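Local coordinates for protein hydrolase, isochorismatase family (Pseudomonas putida KT2440, PDB 4H17) that belongs to the isochorismatase family of hydrolases, has a Rossmann-like fold and probably catalyses a hydrolytic reaction as a dimer, at residues 107-112 and 141-146. Residues are numbered along the deposited sequence; the frame is centred on the assembly and turned at random. Where two conformers were deposited one is given.
Sequences NAFKNT and VRRAKD. With SO4 (sulfate ion), chain D; SO4 (sulfate ion), chain I.
F109 and N107 both pack against R143, where the loop between strand 99-103 and helix 114-121 meets helix 133-146 in the Rossmann-like fold of the isochorismatase family. A type I beta turn from N107 to K110 shapes this loop. Within it N107 OD1 accepts from the backbone N of F109 at 2.9 Å, an Asx turn in which the donor stands above the carbonyl plane.

The tightly packed part is mostly apolar. N107 OD1 lies 3.5 Å from R143 CG, F109 CD1 is 3.6 Å from the same R143 CG, and two atoms further round the ring F109 CZ reaches A144 CB at 4.0 Å. L114, H115 and L118 of helix 114-121, together with Y147, help bury this ring.

Beyond the aliphatic part of the partly exposed R143 the contact is looser, the segments being joined through sulfate, probably from the crystallisation liquor. R143 has CG anti to its backbone nitrogen and bends at chi2 (57°), which carries the guanidinium past F109, its plane 87° from that of the ring. One sulfate oxygen accepts from N107 ND2 at 2.9 Å and from R143 NE at 2.8 Å. N107 ND2 also donates to D146 of the second subunit, placing this polar side at the dimer interface. A second sulfate takes bonds from NH1 and NH2 of R143 and also meets R143 and N107 of the second subunit. Within 141-146 a salt bridge steadies the guanidinium, R143 NH1 meeting D146 OD2 at 2.8 Å on the anti side, tilted 29° out of the carboxylate plane.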
# COMPACT_ATOMS: atom_id res chain seq x y z
N ASN A 107 -9.20 1.43 -1.27
CA ASN A 107 -9.58 0.11 -0.84
C ASN A 107 -10.97 -0.26 -1.39
O ASN A 107 -11.99 0.22 -0.90
CB ASN A 107 -9.59 0.08 0.69
CG ASN A 107 -10.17 -1.20 1.26
OD1 ASN A 107 -10.38 -2.20 0.52
ND2 ASN A 107 -10.48 -1.18 2.52
N ALA A 108 -11.00 -1.17 -2.36
CA ALA A 108 -12.25 -1.54 -3.01
C ALA A 108 -13.21 -2.36 -2.15
O ALA A 108 -14.36 -2.57 -2.55
CB ALA A 108 -12.01 -2.24 -4.35
N PHE A 109 -12.75 -2.83 -0.98
CA PHE A 109 -13.65 -3.49 -0.00
C PHE A 109 -14.53 -2.53 0.78
O PHE A 109 -15.61 -2.92 1.25
CB PHE A 109 -12.83 -4.33 0.97
CG PHE A 109 -12.16 -5.53 0.32
CD1 PHE A 109 -10.88 -5.40 -0.21
CD2 PHE A 109 -12.79 -6.76 0.25
CE1 PHE A 109 -10.25 -6.46 -0.77
CE2 PHE A 109 -12.17 -7.83 -0.38
CZ PHE A 109 -10.89 -7.68 -0.85
N LYS A 110 -14.05 -1.31 1.01
CA LYS A 110 -14.69 -0.40 1.97
C LYS A 110 -16.05 0.05 1.48
O LYS A 110 -16.17 0.72 0.46
CB LYS A 110 -13.78 0.80 2.26
CG LYS A 110 -14.35 1.87 3.17
CD LYS A 110 -14.71 1.40 4.58
CE LYS A 110 -14.80 2.56 5.57
NZ LYS A 110 -14.95 2.11 7.00
N ASN A 111 -17.07 -0.37 2.23
CA ASN A 111 -18.48 -0.07 1.91
C ASN A 111 -18.99 -0.56 0.55
O ASN A 111 -19.90 0.04 -0.02
CB ASN A 111 -18.78 1.42 2.09
CG ASN A 111 -18.46 1.94 3.48
OD1 ASN A 111 -18.69 1.25 4.50
ND2 ASN A 111 -17.97 3.17 3.55
N THR A 112 -18.45 -1.68 0.06
CA THR A 112 -18.88 -2.24 -1.25
C THR A 112 -19.45 -3.68 -1.20
O THR A 112 -19.96 -4.20 -2.19
CB THR A 112 -17.73 -2.28 -2.25
OG1 THR A 112 -16.74 -3.20 -1.75
CG2 THR A 112 -17.13 -0.89 -2.49
N VAL A 141 -5.16 -4.88 -3.07
CA VAL A 141 -4.40 -6.11 -2.97
C VAL A 141 -3.97 -6.26 -1.53
O VAL A 141 -4.04 -7.35 -0.97
CB VAL A 141 -3.20 -6.08 -3.93
CG1 VAL A 141 -2.20 -7.21 -3.66
CG2 VAL A 141 -3.71 -6.21 -5.37
N ARG A 142 -3.49 -5.18 -0.94
CA ARG A 142 -3.08 -5.27 0.48
C ARG A 142 -4.25 -5.68 1.38
O ARG A 142 -4.10 -6.56 2.22
CB ARG A 142 -2.50 -3.94 0.96
CG ARG A 142 -1.17 -3.54 0.26
CD ARG A 142 -0.78 -2.10 0.51
NE ARG A 142 0.41 -1.67 -0.23
CZ ARG A 142 1.65 -1.68 0.26
NH1 ARG A 142 1.89 -2.07 1.50
NH2 ARG A 142 2.67 -1.26 -0.50
N ARG A 143 -5.41 -5.08 1.17
CA ARG A 143 -6.58 -5.41 1.97
C ARG A 143 -7.02 -6.87 1.80
O ARG A 143 -7.44 -7.54 2.75
CB ARG A 143 -7.74 -4.45 1.68
CG ARG A 143 -8.90 -4.59 2.66
CD ARG A 143 -8.47 -4.40 4.09
NE ARG A 143 -9.62 -4.44 4.99
CZ ARG A 143 -9.54 -4.81 6.26
NH1 ARG A 143 -8.37 -5.14 6.77
NH2 ARG A 143 -10.64 -4.83 7.04
N ALA A 144 -6.92 -7.37 0.59
CA ALA A 144 -7.26 -8.74 0.29
C ALA A 144 -6.39 -9.69 1.09
O ALA A 144 -6.89 -10.75 1.48
CB ALA A 144 -7.11 -9.03 -1.19
N LYS A 145 -5.11 -9.37 1.28
CA LYS A 145 -4.24 -10.17 2.15
C LYS A 145 -4.87 -10.33 3.54
O LYS A 145 -4.85 -11.42 4.10
CB LYS A 145 -2.83 -9.57 2.28
CG LYS A 145 -1.83 -10.42 3.09
CD LYS A 145 -0.52 -9.64 3.30
CE LYS A 145 0.59 -10.46 3.95
NZ LYS A 145 1.30 -11.36 3.01
N ASP A 146 -5.41 -9.25 4.12
CA ASP A 146 -6.07 -9.31 5.43
C ASP A 146 -7.20 -10.31 5.52
O ASP A 146 -7.48 -10.88 6.59
CB ASP A 146 -6.60 -7.94 5.83
CG ASP A 146 -5.48 -6.95 6.20
OD1 ASP A 146 -4.35 -7.37 6.55
OD2 ASP A 146 -5.73 -5.73 6.17
S SO4 D . -13.12 -2.96 4.83
O1 SO4 D . -13.17 -1.52 5.11
O2 SO4 D . -11.94 -3.17 4.00
O3 SO4 D . -14.33 -3.33 4.08
O4 SO4 D . -12.99 -3.72 6.12
S SO4 I . -8.88 -4.05 10.12
O1 SO4 I . -10.34 -3.93 9.88
O2 SO4 I . -8.39 -5.38 9.66
O3 SO4 I . -8.66 -4.10 11.61
O4 SO4 I . -8.07 -2.93 9.58